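Local coordinates for protein pyrethroid hydrolase (Sphingobium faniae, PDB 5Y5R) that hydrolyses the carboxylic ester bond of pyrethroid insecticides such as permethrin and cypermethrin, splitting them into an acid and an alcohol, at residues T4-I9 against R29-H34; A96-L101 against I192-I197; V23-A28 against M236-A241. One frame throughout, in Å; residues are numbered along the deposited sequence.

Interaction 1 of 3, residues T4-I9 against R29-H34; sequences TDIILI and RGYRVH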
loop_
_atom_site.group_PDB
_atom_site.type_symbol
_atom_site.label_atom_id
_atom_site.label_comp_id
_atom_site.label_asym_id
_atom_site.label_seq_id
_atom_site.Cartn_x
_atom_site.Cartn_y
_atom_site.Cartn_z
ATOM N N THR A 4 12.121 -15.248 -3.832
ATOM C CA THR A 4 11.229 -16.211 -4.475
ATOM C C THR A 4 9.808 -15.717 -4.645
ATOM O O THR A 4 9.102 -16.168 -5.557
ATOM C CB THR A 4 11.177 -17.494 -3.632
ATOM O OG1 THR A 4 12.512 -17.939 -3.348
ATOM C CG2 THR A 4 10.404 -18.611 -4.343
ATOM N N ASP A 5 9.369 -14.824 -3.768
ATOM C CA ASP A 5 7.987 -14.403 -3.706
ATOM C C ASP A 5 7.928 -12.888 -3.673
ATOM O O ASP A 5 8.774 -12.242 -3.046
ATOM C CB ASP A 5 7.332 -14.960 -2.470
ATOM C CG ASP A 5 7.243 -16.473 -2.495
ATOM O OD1 ASP A 5 8.315 -17.138 -2.415
ATOM O OD2 ASP A 5 6.104 -16.985 -2.572
ATOM N N ILE A 6 6.925 -12.330 -4.342
ATOM C CA ILE A 6 6.593 -10.912 -4.252
ATOM C C ILE A 6 5.151 -10.833 -3.779
ATOM O O ILE A 6 4.273 -11.491 -4.355
ATOM C CB ILE A 6 6.769 -10.180 -5.599
ATOM C CG1 ILE A 6 8.225 -10.181 -6.042
ATOM C CG2 ILE A 6 6.295 -8.736 -5.529
ATOM C CD1 ILE A 6 8.429 -9.525 -7.398
ATOM N N ILE A 7 4.905 -10.026 -2.746
ATOM C CA ILE A 7 3.575 -9.902 -2.152
ATOM C C ILE A 7 3.122 -8.454 -2.345
ATOM O O ILE A 7 3.810 -7.528 -1.898
ATOM C CB ILE A 7 3.576 -10.308 -0.669
ATOM C CG1 ILE A 7 4.098 -11.744 -0.489
ATOM C CG2 ILE A 7 2.169 -10.086 -0.024
ATOM C CD1 ILE A 7 4.347 -12.153 0.936
ATOM N N LEU A 8 2.038 -8.264 -3.108
ATOM C CA LEU A 8 1.460 -6.947 -3.395
ATOM C C LEU A 8 0.257 -6.745 -2.488
ATOM O O LEU A 8 -0.713 -7.525 -2.559
ATOM C CB LEU A 8 0.998 -6.810 -4.848
ATOM C CG LEU A 8 1.913 -7.402 -5.929
ATOM C CD1 LEU A 8 1.311 -7.289 -7.298
ATOM C CD2 LEU A 8 3.302 -6.748 -5.814
ATOM N N ILE A 9 0.295 -5.691 -1.675
ATOM C CA ILE A 9 -0.734 -5.437 -0.673
ATOM C C ILE A 9 -1.512 -4.173 -1.030
ATOM O O ILE A 9 -0.929 -3.093 -1.163
ATOM C CB ILE A 9 -0.119 -5.358 0.728
ATOM C CG1 ILE A 9 0.479 -6.722 1.086
ATOM C CG2 ILE A 9 -1.181 -4.899 1.725
ATOM C CD1 ILE A 9 1.429 -6.738 2.252
ATOM N N ARG A 29 8.786 -12.702 -14.882
ATOM C CA ARG A 29 10.136 -12.479 -14.374
ATOM C C ARG A 29 10.603 -13.600 -13.458
ATOM O O ARG A 29 11.668 -13.485 -12.823
ATOM C CB ARG A 29 10.200 -11.143 -13.621
ATOM C CG ARG A 29 10.197 -9.915 -14.484
ATOM C CD ARG A 29 11.586 -9.767 -15.080
ATOM N NE ARG A 29 11.941 -8.375 -15.329
ATOM C CZ ARG A 29 12.887 -7.718 -14.664
ATOM N NH1 ARG A 29 13.140 -6.464 -14.969
ATOM N NH2 ARG A 29 13.583 -8.318 -13.700
ATOM N N GLY A 30 9.830 -14.679 -13.376
ATOM C CA GLY A 30 10.229 -15.828 -12.611
ATOM C C GLY A 30 9.901 -15.740 -11.151
ATOM O O GLY A 30 10.493 -16.476 -10.351
ATOM N N TYR A 31 8.916 -14.929 -10.774
ATOM C CA TYR A 31 8.566 -14.792 -9.374
ATOM C C TYR A 31 7.211 -15.419 -9.111
ATOM O O TYR A 31 6.314 -15.411 -9.959
ATOM C CB TYR A 31 8.532 -13.324 -8.953
ATOM C CG TYR A 31 9.882 -12.685 -8.906
ATOM C CD1 TYR A 31 10.714 -12.921 -7.834
ATOM C CD2 TYR A 31 10.332 -11.853 -9.922
ATOM C CE1 TYR A 31 11.958 -12.344 -7.759
ATOM C CE2 TYR A 31 11.595 -11.268 -9.863
ATOM C CZ TYR A 31 12.396 -11.526 -8.770
ATOM O OH TYR A 31 13.646 -10.987 -8.646
ATOM N N ARG A 32 7.082 -15.983 -7.926
ATOM C CA ARG A 32 5.776 -16.334 -7.422
ATOM C C ARG A 32 5.150 -15.077 -6.838
ATOM O O ARG A 32 5.791 -14.363 -6.065
ATOM C CB ARG A 32 5.881 -17.441 -6.381
ATOM C CG ARG A 32 4.524 -17.859 -5.891
ATOM C CD ARG A 32 4.465 -19.319 -5.647
ATOM N NE ARG A 32 3.955 -19.615 -4.313
ATOM C CZ ARG A 32 3.687 -20.842 -3.887
ATOM N NH1 ARG A 32 3.867 -21.873 -4.695
ATOM N NH2 ARG A 32 3.246 -21.042 -2.658
ATOM N N VAL A 33 3.925 -14.781 -7.232
ATOM C CA VAL A 33 3.330 -13.488 -6.926
ATOM C C VAL A 33 2.033 -13.704 -6.157
ATOM O O VAL A 33 1.238 -14.588 -6.493
ATOM C CB VAL A 33 3.108 -12.669 -8.211
ATOM C CG1 VAL A 33 2.556 -11.302 -7.881
ATOM C CG2 VAL A 33 4.429 -12.547 -8.966
ATOM N N HIS A 34 1.842 -12.910 -5.106
ATOM C CA HIS A 34 0.678 -12.978 -4.238
ATOM C C HIS A 34 0.033 -11.595 -4.183
ATOM O O HIS A 34 0.728 -10.573 -4.289
ATOM C CB HIS A 34 1.086 -13.438 -2.830
ATOM C CG HIS A 34 1.901 -14.699 -2.788
ATOM N ND1 HIS A 34 1.340 -15.950 -2.618
ATOM C CD2 HIS A 34 3.238 -14.904 -2.896
ATOM C CE1 HIS A 34 2.295 -16.864 -2.611
ATOM N NE2 HIS A 34 3.456 -16.259 -2.785
#
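With CG of D5 turned beside its own backbone N (chi1 -65°) and the ring of H34 swung the same way (chi1 -52°), the carboxylate and the imidazole meet on the sheet face they share with I7 and R32. H34 NE2 donates to D5 OD2 at 2.8 Å, using the anti lone pair of the oxygen. The two planes are only 11° apart, so the carboxylate lies almost in the plane of the ring, which would help hold the ring in this rotation. R32 also approaches this oxygen, but its NE stays 3.8 Å from D5 OD2, a long salt bridge; two basic groups around one buried carboxylate would be expected to favour its charged form. I7 completes this face, its CG1 lying 4.1 Å from H34 CD2.

Beneath these side chains runs a parallel ladder in which D5 pairs with R32, I6 with V33 and I7 with H34. Strand 32-34 is the outermost strand of the main sheet, and it is joined to strand 3-9 through helix 23-28 in a beta-alpha-beta crossover of the alpha/beta hydrolase fold. I6 grips both neighbours on the edge strand: its N donates to R32 O at 2.9 Å, and its O accepts from H34 N. The ladder is extended by R32 N to T4 O before it and by L8 N to H34 O after it, the latter bond almost straight.

On the opposite face, I6 lays CD1 over the ring of Y31, 4.0 Å from its centroid, in a CH-pi contact displaced toward the rim on the CG side. The phenol end of Y31 bonds to D249, and helix 237-249 also packs against I6 through I244 and A248. Farther along, L8 CD1 approaches V33 CG1 at 4.2 Å.

Interaction 2 of 3, residues A96-L101 against I192-I197; sequences AGLIYL and IPRLYI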
loop_
_atom_site.group_PDB
_atom_site.type_symbol
_atom_site.label_atom_id
_atom_site.label_comp_id
_atom_site.label_asym_id
_atom_site.label_seq_id
_atom_site.Cartn_x
_atom_site.Cartn_y
_atom_site.Cartn_z
ATOM N N ALA A 96 13.124 -9.384 2.361
ATOM C CA ALA A 96 14.350 -8.898 1.739
ATOM C C ALA A 96 14.234 -7.476 1.199
ATOM O O ALA A 96 15.262 -6.889 0.840
ATOM C CB ALA A 96 14.766 -9.836 0.603
ATOM N N GLY A 97 13.025 -6.935 1.063
ATOM C CA GLY A 97 12.859 -5.613 0.488
ATOM C C GLY A 97 11.481 -5.039 0.735
ATOM O O GLY A 97 10.491 -5.772 0.845
ATOM N N LEU A 98 11.413 -3.713 0.803
ATOM C CA LEU A 98 10.154 -2.999 1.022
ATOM C C LEU A 98 9.915 -2.002 -0.102
ATOM O O LEU A 98 10.771 -1.163 -0.391
ATOM C CB LEU A 98 10.156 -2.262 2.370
ATOM C CG LEU A 98 10.153 -3.160 3.611
ATOM C CD1 LEU A 98 10.323 -2.328 4.872
ATOM C CD2 LEU A 98 8.874 -4.010 3.705
ATOM N N ILE A 99 8.744 -2.069 -0.715
ATOM C CA ILE A 99 8.385 -1.160 -1.788
ATOM C C ILE A 99 7.161 -0.362 -1.367
ATOM O O ILE A 99 6.095 -0.944 -1.138
ATOM C CB ILE A 99 8.091 -1.923 -3.082
ATOM C CG1 ILE A 99 9.292 -2.771 -3.512
ATOM C CG2 ILE A 99 7.723 -0.949 -4.184
ATOM C CD1 ILE A 99 9.012 -3.515 -4.766
ATOM N N TYR A 100 7.288 0.963 -1.338
ATOM C CA TYR A 100 6.192 1.867 -0.984
ATOM C C TYR A 100 5.703 2.563 -2.252
ATOM O O TYR A 100 6.355 3.489 -2.751
ATOM C CB TYR A 100 6.635 2.880 0.079
ATOM C CG TYR A 100 7.019 2.274 1.399
ATOM C CD1 TYR A 100 8.283 1.727 1.598
ATOM C CD2 TYR A 100 6.125 2.227 2.440
ATOM C CE1 TYR A 100 8.659 1.183 2.796
ATOM C CE2 TYR A 100 6.478 1.670 3.639
ATOM C CZ TYR A 100 7.747 1.132 3.815
ATOM O OH TYR A 100 8.113 0.600 5.034
ATOM N N LEU A 101 4.542 2.153 -2.751
ATOM C CA LEU A 101 3.978 2.651 -4.004
ATOM C C LEU A 101 2.948 3.732 -3.694
ATOM O O LEU A 101 1.779 3.430 -3.409
ATOM C CB LEU A 101 3.374 1.500 -4.821
ATOM C CG LEU A 101 2.617 1.878 -6.097
ATOM C CD1 LEU A 101 3.457 2.720 -7.083
ATOM C CD2 LEU A 101 2.076 0.633 -6.777
ATOM N N ILE A 192 16.413 -3.399 6.200
ATOM C CA ILE A 192 15.791 -3.919 4.992
ATOM C C ILE A 192 15.835 -2.826 3.929
ATOM O O ILE A 192 15.460 -1.671 4.221
ATOM C CB ILE A 192 14.360 -4.344 5.295
ATOM C CG1 ILE A 192 14.328 -5.473 6.329
ATOM C CG2 ILE A 192 13.630 -4.716 4.049
ATOM C CD1 ILE A 192 12.908 -6.057 6.553
ATOM N N PRO A 193 16.323 -3.109 2.719
ATOM C CA PRO A 193 16.320 -2.088 1.661
ATOM C C PRO A 193 14.908 -1.596 1.379
ATOM O O PRO A 193 13.951 -2.375 1.325
ATOM C CB PRO A 193 16.911 -2.816 0.453
ATOM C CG PRO A 193 17.767 -3.899 1.043
ATOM C CD PRO A 193 17.081 -4.312 2.337
ATOM N N ARG A 194 14.797 -0.294 1.154
ATOM C CA ARG A 194 13.514 0.377 0.991
ATOM C C ARG A 194 13.502 1.113 -0.338
ATOM O O ARG A 194 14.523 1.682 -0.760
ATOM C CB ARG A 194 13.261 1.379 2.139
ATOM C CG ARG A 194 13.154 0.771 3.519
ATOM C CD ARG A 194 13.076 1.874 4.597
ATOM N NE ARG A 194 14.302 2.672 4.697
ATOM C CZ ARG A 194 15.294 2.383 5.532
ATOM N NH1 ARG A 194 15.185 1.324 6.323
ATOM N NH2 ARG A 194 16.391 3.144 5.583
ATOM N N LEU A 195 12.382 1.016 -1.037
ATOM C CA LEU A 195 12.167 1.746 -2.279
ATOM C C LEU A 195 10.815 2.443 -2.224
ATOM O O LEU A 195 9.804 1.821 -1.855
ATOM C CB LEU A 195 12.258 0.799 -3.485
ATOM C CG LEU A 195 11.714 1.267 -4.828
ATOM C CD1 LEU A 195 12.549 2.429 -5.322
ATOM C CD2 LEU A 195 11.772 0.101 -5.819
ATOM N N TYR A 196 10.804 3.731 -2.577
ATOM C CA TYR A 196 9.583 4.499 -2.764
ATOM C C TYR A 196 9.364 4.732 -4.255
ATOM O O TYR A 196 10.211 5.321 -4.926
ATOM C CB TYR A 196 9.643 5.846 -2.035
ATOM C CG TYR A 196 8.266 6.424 -1.740
ATOM C CD1 TYR A 196 7.558 7.126 -2.699
ATOM C CD2 TYR A 196 7.672 6.226 -0.509
ATOM C CE1 TYR A 196 6.288 7.642 -2.415
ATOM C CE2 TYR A 196 6.417 6.728 -0.224
ATOM C CZ TYR A 196 5.729 7.425 -1.168
ATOM O OH TYR A 196 4.476 7.894 -0.843
ATOM N N ILE A 197 8.223 4.293 -4.766
ATOM C CA ILE A 197 7.810 4.592 -6.136
ATOM C C ILE A 197 6.783 5.701 -6.046
ATOM O O ILE A 197 5.659 5.464 -5.589
ATOM C CB ILE A 197 7.228 3.363 -6.855
ATOM C CG1 ILE A 197 8.215 2.197 -6.825
ATOM C CG2 ILE A 197 6.843 3.727 -8.294
ATOM C CD1 ILE A 197 7.786 1.009 -7.666
#
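Two inner strands of the parallel sheet of the alpha/beta hydrolase fold, 95-101 and 194-199, lie side by side here, with L98 to L101 paired in order with R194 to I197. L98 N donates to P193 O and Y100 N to L195 O, the second bond being 2.7 Å long and nearly straight; in return L98 O and Y100 O accept from L195 N and I197 N.

Side chains alternate between the two faces. On the face of I99 and L101, the branched end of I197 is met twice: its CD1 lies 4.0 Å from I99 CG2, while its CG2 lies 3.7 Å from L101 CD1. I99 CG1 stands farther from L195 CD2. Helix 237-249 covers this apolar patch, with F247 on I99 and L195 and L240 on L101.

The other face carries L98, Y100, R194 and Y196. Just before the strand, I192 sends CG2 against L98 CG at 3.8 Å, and helix 80-90 packs over both residues through A88. The rings of Y100 and Y196 diverge: CG of Y100 is beside its backbone N (chi1 -64°), whereas CG of Y196 is anti to it (chi1 -158°). Their hydroxyls accordingly have separate partners, S85 for Y100 and the carbonyl of A103 for Y196. The side chain of Y196 lies about 7 Å from that of D202, probably the acid of the charge relay system. Its ring is set beneath the backbone of the neighbouring strand, with Y100 CB 3.6 Å from Y196 CD2 and Y100 O 3.6 Å above the ring plane, toward the CG side of the rim.

Interaction 3 of 3, residues V23-A28 against M236-A241; sequences VPLLEA and MPERLA. With SO4 (sulfate ion), chain H.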
loop_
_atom_site.group_PDB
_atom_site.type_symbol
_atom_site.label_atom_id
_atom_site.label_comp_id
_atom_site.label_asym_id
_atom_site.label_seq_id
_atom_site.Cartn_x
_atom_site.Cartn_y
_atom_site.Cartn_z
ATOM N N VAL A 23 0.230 -8.864 -11.824
ATOM C CA VAL A 23 0.644 -10.179 -11.345
ATOM C C VAL A 23 1.299 -11.039 -12.433
ATOM O O VAL A 23 2.446 -11.483 -12.248
ATOM C CB VAL A 23 -0.549 -10.895 -10.701
ATOM C CG1 VAL A 23 -0.233 -12.363 -10.520
ATOM C CG2 VAL A 23 -0.871 -10.217 -9.363
ATOM N N PRO A 24 0.646 -11.286 -13.575
ATOM C CA PRO A 24 1.299 -12.103 -14.607
ATOM C C PRO A 24 2.608 -11.521 -15.111
ATOM O O PRO A 24 3.511 -12.298 -15.467
ATOM C CB PRO A 24 0.241 -12.169 -15.717
ATOM C CG PRO A 24 -0.633 -10.958 -15.490
ATOM C CD PRO A 24 -0.695 -10.843 -14.015
ATOM N N LEU A 25 2.755 -10.185 -15.139
ATOM C CA LEU A 25 4.005 -9.610 -15.642
ATOM C C LEU A 25 5.184 -9.954 -14.741
ATOM O O LEU A 25 6.268 -10.291 -15.234
ATOM C CB LEU A 25 3.888 -8.099 -15.799
ATOM C CG LEU A 25 2.796 -7.694 -16.785
ATOM C CD1 LEU A 25 2.640 -6.186 -16.815
ATOM C CD2 LEU A 25 3.057 -8.285 -18.152
ATOM N N LEU A 26 4.994 -9.890 -13.424
ATOM C CA LEU A 26 6.044 -10.313 -12.497
ATOM C C LEU A 26 6.252 -11.831 -12.544
ATOM O O LEU A 26 7.387 -12.310 -12.412
ATOM C CB LEU A 26 5.706 -9.832 -11.075
ATOM C CG LEU A 26 5.688 -8.309 -10.834
ATOM C CD1 LEU A 26 5.087 -7.937 -9.478
ATOM C CD2 LEU A 26 7.072 -7.743 -10.927
ATOM N N GLU A 27 5.178 -12.603 -12.750
ATOM C CA GLU A 27 5.319 -14.052 -12.910
ATOM C C GLU A 27 6.195 -14.405 -14.107
ATOM O O GLU A 27 6.862 -15.444 -14.103
ATOM C CB GLU A 27 3.942 -14.706 -13.012
ATOM C CG GLU A 27 3.279 -14.810 -11.647
ATOM C CD GLU A 27 1.850 -15.322 -11.663
ATOM O OE1 GLU A 27 1.181 -15.266 -12.727
ATOM O OE2 GLU A 27 1.399 -15.772 -10.574
ATOM N N ALA A 28 6.184 -13.578 -15.150
ATOM C CA ALA A 28 7.078 -13.787 -16.280
ATOM C C ALA A 28 8.536 -13.525 -15.905
ATOM O O ALA A 28 9.444 -14.079 -16.534
ATOM C CB ALA A 28 6.669 -12.879 -17.445
HETATM N N MSE A 236 -0.017 1.974 -15.872
HETATM C CA MSE A 236 1.230 1.481 -16.492
HETATM C C MSE A 236 1.784 0.238 -15.804
HETATM O O MSE A 236 2.889 0.252 -15.251
HETATM C CB MSE A 236 2.280 2.596 -16.489
HETATM C CG MSE A 236 2.257 3.378 -15.191
HETATM SE SE MSE A 236 3.360 5.020 -15.279
HETATM C CE MSE A 236 2.241 6.220 -16.239
ATOM N N PRO A 237 1.020 -0.849 -15.857
ATOM C CA PRO A 237 1.472 -2.090 -15.211
ATOM C C PRO A 237 2.837 -2.555 -15.678
ATOM O O PRO A 237 3.597 -3.099 -14.871
ATOM C CB PRO A 237 0.390 -3.113 -15.613
ATOM C CG PRO A 237 -0.207 -2.548 -16.860
ATOM C CD PRO A 237 -0.196 -1.046 -16.663
ATOM N N GLU A 238 3.149 -2.369 -16.964
ATOM C CA GLU A 238 4.427 -2.819 -17.529
ATOM C C GLU A 238 5.603 -2.073 -16.903
ATOM O O GLU A 238 6.554 -2.690 -16.405
ATOM C CB GLU A 238 4.407 -2.595 -19.037
ATOM C CG GLU A 238 3.525 -3.529 -19.870
ATOM C CD GLU A 238 4.172 -4.876 -20.143
ATOM O OE1 GLU A 238 5.251 -5.153 -19.565
ATOM O OE2 GLU A 238 3.611 -5.654 -20.953
ATOM N N ARG A 239 5.539 -0.733 -16.900
ATOM C CA ARG A 239 6.602 0.065 -16.303
ATOM C C ARG A 239 6.688 -0.189 -14.810
ATOM O O ARG A 239 7.785 -0.230 -14.234
ATOM C CB ARG A 239 6.363 1.557 -16.555
ATOM C CG ARG A 239 6.667 1.991 -17.997
ATOM C CD ARG A 239 6.176 3.389 -18.374
ATOM N NE ARG A 239 4.768 3.366 -18.794
ATOM C CZ ARG A 239 4.072 4.423 -19.238
ATOM N NH1 ARG A 239 4.642 5.615 -19.375
ATOM N NH2 ARG A 239 2.787 4.281 -19.568
ATOM N N LEU A 240 5.530 -0.369 -14.173
ATOM C CA LEU A 240 5.486 -0.589 -12.739
ATOM C C LEU A 240 6.067 -1.932 -12.377
ATOM O O LEU A 240 6.916 -2.021 -11.488
ATOM C CB LEU A 240 4.039 -0.481 -12.238
ATOM C CG LEU A 240 3.867 -0.777 -10.755
ATOM C CD1 LEU A 240 4.795 0.141 -9.939
ATOM C CD2 LEU A 240 2.400 -0.621 -10.311
ATOM N N ALA A 241 5.635 -2.990 -13.078
ATOM C CA ALA A 241 6.157 -4.321 -12.805
ATOM C C ALA A 241 7.651 -4.409 -13.114
ATOM O O ALA A 241 8.386 -5.137 -12.432
ATOM C CB ALA A 241 5.363 -5.381 -13.594
HETATM S S SO4 H . 2.759 0.402 -19.673
HETATM O O1 SO4 H . 1.877 -0.637 -19.153
HETATM O O2 SO4 H . 3.850 0.617 -18.708
HETATM O O3 SO4 H . 1.962 1.593 -19.922
HETATM O O4 SO4 H . 3.353 -0.023 -20.949
#
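Sulfate O2 is gripped twice by R239, through its backbone N at 2.8 Å and its NE at 2.9 Å, at the start of the helix that L25 and L26 pack against. The anion, probably from the crystallisation liquor, occupies an anion site at the N-terminus of helix 237-249, just after the N-cap position at M236. E238 N adds a bond to O1, and R239 NH2 reaches O3 at 2.8 Å. The guanidinium presents its edge to the sulfate, with O2 in its plane. R239 is bent at chi3 (-84°), which brings NE and NH2 back over the helix start where the two backbone N-H groups already point. The positive end of the helix dipole and the arginine charge would together favour an anion here.

Helix 23-28 crosses this end of helix 237-249 at -45°, with the short axes 9.4 Å apart, and no hydrogen bond links the two segments. Contact is made by two leucines against P237, E238 and A241. L25 straddles the first turn: its CD1 lies over the carbonyl of P237 and 4.0 Å from P237 CB, while CD2 comes up to the carboxylate of E238, whose chain is bent at chi2 and crosses the leucine at about a right angle. An alanine in place of L25 would keep the CB contact with A241 but would probably open a gap over P237 and leave the E238 side chain freer to turn.

A241 brings its CB into the angle between the leucines, 3.8 Å from L25 CB. L26 also packs on V33 of the edge strand and on I244, about one turn further along helix 237-249. Its CD2 touches both the methyl and the backbone of A241, at 4.0 Å from CB and 3.3 Å from O.

Overall arrangement
Interactions 1 and 2 lie in the same parallel sheet, their centres 14 Å apart and their nearest atoms about 6 Å; strand 71-77 runs between them and bonds to both 3-9 and 95-101. Interaction 3 packs the helices on one side of that sheet. It touches interaction 1 where V33 CG2 meets L26 CB at 3.7 Å, and interaction 2 where L101 CD2 meets L240 CD2 at 3.8 Å, so helix 237-249 spans both. Interaction 2 is near the probable catalytic centre: the side chain of L101 is about 8 Å from that of H230, the likely charge-relay histidine, and that of Y196 about 8 Å from the bound pyrethroid. Interactions 1 and 3 lie away from it.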